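Local coordinates for protein papillomavirus transcription factor E2 (Human papillomavirus type 18, PDB 1QQH) that probably activates and regulates transcription from the viral genome, the fragment here being part of the N-terminal activation domain of the E2 factor, at residues 62-67 and 112-117; 106-111 and 118-123. The protein carries 1 engineered substitution. One frame throughout, in Å; residues are numbered along the deposited sequence.

Contact 1: 62-67 and 112-117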
loop_
_atom_site.group_PDB
_atom_site.type_symbol
_atom_site.label_atom_id
_atom_site.label_comp_id
_atom_site.label_asym_id
_atom_site.label_seq_id
_atom_site.Cartn_x
_atom_site.Cartn_y
_atom_site.Cartn_z
ATOM N N ASN A 62 12.635 -34.086 6.787
ATOM C CA ASN A 62 11.664 -34.049 5.696
ATOM C C ASN A 62 10.466 -33.206 6.159
ATOM O O ASN A 62 9.335 -33.406 5.721
ATOM C CB ASN A 62 11.241 -35.492 5.349
ATOM C CG ASN A 62 10.105 -35.560 4.340
ATOM O OD1 ASN A 62 10.069 -34.802 3.371
ATOM N ND2 ASN A 62 9.181 -36.488 4.559
ATOM N N CYS A 63 10.741 -32.253 7.046
ATOM C CA CYS A 63 9.716 -31.373 7.603
ATOM C C CYS A 63 9.350 -30.162 6.739
ATOM O O CYS A 63 10.130 -29.219 6.618
ATOM C CB CYS A 63 10.167 -30.883 8.981
ATOM S SG CYS A 63 9.143 -29.564 9.689
ATOM N N MET A 64 8.155 -30.185 6.154
ATOM C CA MET A 64 7.688 -29.075 5.332
ATOM C C MET A 64 7.060 -27.969 6.175
ATOM O O MET A 64 6.407 -28.231 7.187
ATOM C CB MET A 64 6.666 -29.557 4.301
ATOM C CG MET A 64 7.286 -30.078 3.014
ATOM S SD MET A 64 8.168 -28.772 2.112
ATOM C CE MET A 64 6.991 -28.413 0.767
ATOM N N THR A 65 7.266 -26.730 5.748
ATOM C CA THR A 65 6.719 -25.582 6.448
ATOM C C THR A 65 5.717 -24.847 5.573
ATOM O O THR A 65 5.893 -24.759 4.358
ATOM C CB THR A 65 7.827 -24.599 6.866
ATOM O OG1 THR A 65 8.612 -25.183 7.911
ATOM C CG2 THR A 65 7.225 -23.306 7.379
ATOM N N TYR A 66 4.653 -24.348 6.196
ATOM C CA TYR A 66 3.627 -23.587 5.496
ATOM C C TYR A 66 3.247 -22.380 6.321
ATOM O O TYR A 66 3.478 -22.341 7.530
ATOM C CB TYR A 66 2.378 -24.418 5.243
ATOM C CG TYR A 66 2.661 -25.695 4.524
ATOM C CD1 TYR A 66 3.051 -26.835 5.227
ATOM C CD2 TYR A 66 2.604 -25.759 3.136
ATOM C CE1 TYR A 66 3.380 -27.992 4.576
ATOM C CE2 TYR A 66 2.936 -26.931 2.468
ATOM C CZ TYR A 66 3.325 -28.037 3.202
ATOM O OH TYR A 66 3.689 -29.189 2.574
ATOM N N VAL A 67 2.652 -21.393 5.665
ATOM C CA VAL A 67 2.260 -20.182 6.360
ATOM C C VAL A 67 0.760 -20.094 6.539
ATOM O O VAL A 67 0.000 -20.161 5.571
ATOM C CB VAL A 67 2.740 -18.914 5.611
ATOM C CG1 VAL A 67 2.245 -17.658 6.336
ATOM C CG2 VAL A 67 4.257 -18.903 5.526
ATOM N N GLU A 112 1.608 -36.602 -1.005
ATOM C CA GLU A 112 1.832 -37.357 -2.224
ATOM C C GLU A 112 3.115 -36.860 -2.885
ATOM O O GLU A 112 3.690 -37.541 -3.732
ATOM C CB GLU A 112 0.639 -37.193 -3.166
ATOM C CG GLU A 112 -0.673 -37.605 -2.524
ATOM C CD GLU A 112 -1.868 -37.421 -3.436
ATOM O OE1 GLU A 112 -1.963 -36.373 -4.109
ATOM O OE2 GLU A 112 -2.723 -38.329 -3.469
ATOM N N LYS A 113 3.568 -35.678 -2.480
ATOM C CA LYS A 113 4.789 -35.102 -3.021
ATOM C C LYS A 113 5.998 -35.553 -2.214
ATOM O O LYS A 113 7.097 -35.686 -2.752
ATOM C CB LYS A 113 4.726 -33.578 -2.996
ATOM C CG LYS A 113 3.591 -32.969 -3.784
ATOM C CD LYS A 113 3.705 -31.456 -3.758
ATOM C CE LYS A 113 2.505 -30.788 -4.397
ATOM N NZ LYS A 113 2.680 -29.318 -4.417
ATOM N N TYR A 114 5.801 -35.769 -0.917
ATOM C CA TYR A 114 6.883 -36.209 -0.042
ATOM C C TYR A 114 6.320 -37.049 1.088
ATOM O O TYR A 114 5.657 -36.523 1.972
ATOM C CB TYR A 114 7.620 -35.011 0.561
ATOM C CG TYR A 114 7.313 -33.672 -0.068
ATOM C CD1 TYR A 114 6.179 -32.952 0.292
ATOM C CD2 TYR A 114 8.173 -33.111 -1.009
ATOM C CE1 TYR A 114 5.912 -31.697 -0.272
ATOM C CE2 TYR A 114 7.918 -31.863 -1.579
ATOM C CZ TYR A 114 6.788 -31.162 -1.208
ATOM O OH TYR A 114 6.544 -29.929 -1.774
ATOM N N GLY A 115 6.579 -38.349 1.069
ATOM C CA GLY A 115 6.059 -39.199 2.124
ATOM C C GLY A 115 5.250 -40.362 1.585
ATOM O O GLY A 115 4.030 -40.279 1.430
ATOM N N ASN A 116 5.948 -41.458 1.318
ATOM C CA ASN A 116 5.342 -42.669 0.775
ATOM C C ASN A 116 4.357 -43.320 1.737
ATOM O O ASN A 116 3.461 -44.052 1.314
ATOM C CB ASN A 116 6.445 -43.668 0.437
ATOM C CG ASN A 116 7.806 -43.012 0.345
ATOM O OD1 ASN A 116 8.061 -42.204 -0.551
ATOM N ND2 ASN A 116 8.686 -43.342 1.285
ATOM N N THR A 117 4.524 -43.058 3.029
ATOM C CA THR A 117 3.651 -43.645 4.035
ATOM C C THR A 117 2.215 -43.126 3.965
ATOM O O THR A 117 1.299 -43.750 4.503
ATOM C CB THR A 117 4.203 -43.400 5.449
ATOM O OG1 THR A 117 5.601 -43.712 5.466
ATOM C CG2 THR A 117 3.484 -44.283 6.472
#
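Met64 lays its bent side chain across the Tyr114 ring at about a right angle. The methyl CE sits 3.4 Å from Tyr114 CZ. Further back, Met64 CG reaches Tyr114 CE1 at 3.9 Å. The sulfur makes a Met-aromatic contact: Met64 SD lies 4.7 Å from the Tyr114 ring centre, approaching obliquely, 26° off the ring normal. At the base of the same ring, Asn62 OD1 meets Tyr114 CB at 3.7 Å, while Tyr66 OH comes no nearer than 4.4 Å to Tyr114 CE1. The contact therefore fastens the start of strand 63-75, in the antiparallel sheet of the E2 activation domain, to the loop that leads from helix 107-111 to strand 120-124. The ring reaches Met64 at the cost of a nearly eclipsed first torsion (chi1 -13°), and Lys113 CB backs it, 3.4 Å above the centre of the face turned from Met64. On the strand side, Met64 is hydrogen-bonded through its backbone to Val54, and the side chains of Asn62 and Met64 both rest on Phe56. Thr117 N ties the far end of the loop to Asp57 OD1.

Contact 2: 106-111 and 118-123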
loop_
_atom_site.group_PDB
_atom_site.type_symbol
_atom_site.label_atom_id
_atom_site.label_comp_id
_atom_site.label_asym_id
_atom_site.label_seq_id
_atom_site.Cartn_x
_atom_site.Cartn_y
_atom_site.Cartn_z
ATOM N N GLU A 106 -3.767 -28.423 0.737
ATOM C CA GLU A 106 -4.284 -29.725 1.134
ATOM C C GLU A 106 -3.064 -30.571 1.474
ATOM O O GLU A 106 -2.208 -30.818 0.620
ATOM C CB GLU A 106 -5.064 -30.347 -0.023
ATOM C CG GLU A 106 -6.309 -29.561 -0.419
ATOM C CD GLU A 106 -7.529 -29.943 0.401
ATOM O OE1 GLU A 106 -7.363 -30.572 1.467
ATOM O OE2 GLU A 106 -8.662 -29.612 -0.015
ATOM N N PHE A 107 -2.978 -30.996 2.728
ATOM C CA PHE A 107 -1.848 -31.788 3.179
ATOM C C PHE A 107 -1.805 -33.196 2.591
ATOM O O PHE A 107 -0.750 -33.825 2.580
ATOM C CB PHE A 107 -1.828 -31.837 4.710
ATOM C CG PHE A 107 -1.468 -30.512 5.358
ATOM C CD1 PHE A 107 -1.933 -30.194 6.635
ATOM C CD2 PHE A 107 -0.644 -29.596 4.699
ATOM C CE1 PHE A 107 -1.585 -28.984 7.251
ATOM C CE2 PHE A 107 -0.292 -28.386 5.305
ATOM C CZ PHE A 107 -0.766 -28.080 6.588
ATOM N N LYS A 108 -2.937 -33.695 2.098
ATOM C CA LYS A 108 -2.942 -35.025 1.508
ATOM C C LYS A 108 -2.220 -34.980 0.170
ATOM O O LYS A 108 -1.422 -35.855 -0.149
ATOM C CB LYS A 108 -4.358 -35.542 1.288
ATOM C CG LYS A 108 -4.370 -36.903 0.603
ATOM C CD LYS A 108 -5.764 -37.502 0.506
ATOM C CE LYS A 108 -5.710 -38.915 -0.075
ATOM N NZ LYS A 108 -7.059 -39.524 -0.257
ATOM N N SER A 109 -2.499 -33.947 -0.609
ATOM C CA SER A 109 -1.866 -33.807 -1.906
ATOM C C SER A 109 -0.395 -33.499 -1.675
ATOM O O SER A 109 0.469 -33.862 -2.468
ATOM C CB SER A 109 -2.523 -32.673 -2.698
ATOM O OG SER A 109 -1.843 -31.448 -2.489
ATOM N N GLU A 110 -0.116 -32.832 -0.569
ATOM C CA GLU A 110 1.242 -32.462 -0.218
ATOM C C GLU A 110 2.061 -33.676 0.211
ATOM O O GLU A 110 3.279 -33.714 0.022
ATOM C CB GLU A 110 1.207 -31.455 0.915
ATOM C CG GLU A 110 2.398 -30.575 0.981
ATOM C CD GLU A 110 2.421 -29.518 -0.109
ATOM O OE1 GLU A 110 1.401 -29.323 -0.803
ATOM O OE2 GLU A 110 3.471 -28.870 -0.260
ATOM N N CYS A 111 1.393 -34.662 0.799
ATOM C CA CYS A 111 2.069 -35.869 1.255
ATOM C C CYS A 111 2.406 -36.737 0.048
ATOM O O CYS A 111 3.365 -37.512 0.069
ATOM C CB CYS A 111 1.176 -36.648 2.215
ATOM S SG CYS A 111 2.034 -37.977 3.101
ATOM N N GLY A 118 2.015 -41.996 3.294
ATOM C CA GLY A 118 0.676 -41.440 3.191
ATOM C C GLY A 118 0.195 -40.936 4.541
ATOM O O GLY A 118 -0.989 -40.669 4.743
ATOM N N THR A 119 1.136 -40.819 5.470
ATOM C CA THR A 119 0.860 -40.347 6.820
ATOM C C THR A 119 1.619 -39.048 7.044
ATOM O O THR A 119 2.671 -38.830 6.448
ATOM C CB THR A 119 1.320 -41.396 7.869
ATOM O OG1 THR A 119 0.224 -42.255 8.192
ATOM C CG2 THR A 119 1.829 -40.733 9.143
ATOM N N TRP A 120 1.075 -38.179 7.888
ATOM C CA TRP A 120 1.739 -36.922 8.193
ATOM C C TRP A 120 1.239 -36.386 9.521
ATOM O O TRP A 120 0.144 -36.726 9.969
ATOM C CB TRP A 120 1.513 -35.901 7.072
ATOM C CG TRP A 120 0.120 -35.376 6.972
ATOM C CD1 TRP A 120 -0.405 -34.310 7.648
ATOM C CD2 TRP A 120 -0.929 -35.883 6.145
ATOM N NE1 TRP A 120 -1.711 -34.123 7.288
ATOM C CE2 TRP A 120 -2.062 -35.074 6.369
ATOM C CE3 TRP A 120 -1.024 -36.948 5.237
ATOM C CZ2 TRP A 120 -3.276 -35.291 5.719
ATOM C CZ3 TRP A 120 -2.228 -37.167 4.593
ATOM C CH2 TRP A 120 -3.343 -36.340 4.837
ATOM N N GLU A 121 2.060 -35.552 10.147
ATOM C CA GLU A 121 1.735 -34.965 11.436
ATOM C C GLU A 121 1.811 -33.445 11.314
ATOM O O GLU A 121 2.772 -32.914 10.764
ATOM C CB GLU A 121 2.744 -35.460 12.468
ATOM C CG GLU A 121 2.209 -35.618 13.875
ATOM C CD GLU A 121 3.244 -36.219 14.813
ATOM O OE1 GLU A 121 4.254 -35.537 15.114
ATOM O OE2 GLU A 121 3.053 -37.378 15.239
ATOM N N VAL A 122 0.803 -32.750 11.825
ATOM C CA VAL A 122 0.773 -31.291 11.749
ATOM C C VAL A 122 1.061 -30.621 13.089
ATOM O O VAL A 122 0.445 -30.947 14.108
ATOM C CB VAL A 122 -0.602 -30.783 11.250
ATOM C CG1 VAL A 122 -0.551 -29.289 11.048
ATOM C CG2 VAL A 122 -0.985 -31.484 9.957
ATOM N N HIS A 123 2.000 -29.682 13.081
ATOM C CA HIS A 123 2.357 -28.947 14.282
ATOM C C HIS A 123 2.142 -27.456 14.059
ATOM O O HIS A 123 2.579 -26.896 13.056
ATOM C CB HIS A 123 3.821 -29.187 14.659
ATOM C CG HIS A 123 4.117 -30.586 15.103
ATOM N ND1 HIS A 123 5.281 -30.925 15.756
ATOM C CD2 HIS A 123 3.407 -31.732 14.980
ATOM C CE1 HIS A 123 5.276 -32.220 16.018
ATOM N NE2 HIS A 123 4.149 -32.733 15.559
#
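Cys111 and Gly118 bring the two backbones closest, their CA atoms 6.1 Å apart, where helix 107-111 ends and the chain comes back toward strand 120-124. From there the two elements diverge: the short axes pass 10.2 Å from each other at 128°, and side chains fill the interval. Trp120 does most of this. Its CG stands between the backbone N and the carbonyl carbon (chi1 70°), and one indole face lies against the first turn of the helix, under Phe107 CB, Phe107 C and Lys108 N. Phe107 CB is 3.4 Å from Trp120 NE1, and Lys108 CA reaches Trp120 CH2 at 3.6 Å, while the extended lysine chain leads away. This packs the short helix 107-111 against the antiparallel sheet of the activation domain, close to strand 45-56, whose Phe56 is touched by both Cys111 and Trp120. The Phe107 ring meets the indole obliquely, planes 71° apart, and its CD1 touches Val122 CG2 at 3.7 Å; that methyl also lies in plane at the indole's edge. At the helix end Cys111 CB packs on Trp120 CE3 at 3.7 Å. Its sulfur reaches the loop before strand 120-124, with SG 3.5 Å from Thr119 O. Outside the two segments, the indole N-H is hydrogen-bonded to His90 O, and the His90 ring stacks on Trp120. Glu106, at the N-cap position, starts the helix: its carbonyl O accepts from both Glu110 N and Ser109 OG, and its carboxylate forms a salt bridge with Arg91.

The two contacts alternate along the chain and their centres lie about 6 Å apart. Contact 2 is the larger and more enclosed, with Phe107, Cys111 and Val122 buried; contact 1 is a smaller patch nearer the surface, where Tyr66 is the buried member. Each involves a strand of the one antiparallel sheet, and they share the connection from helix 107-111 to strand 120-124, contact 1 through the loop and contact 2 through its flanking elements. A sulfur beside an aromatic ring occurs in each, but contact 1 rests on thioether and phenol, contact 2 on indole against helix backbone. Tyr66 bridges them: its CD1 packs on Phe107 CE2, and its hydroxyl has a probable hydrogen bond with Glu110 OE2.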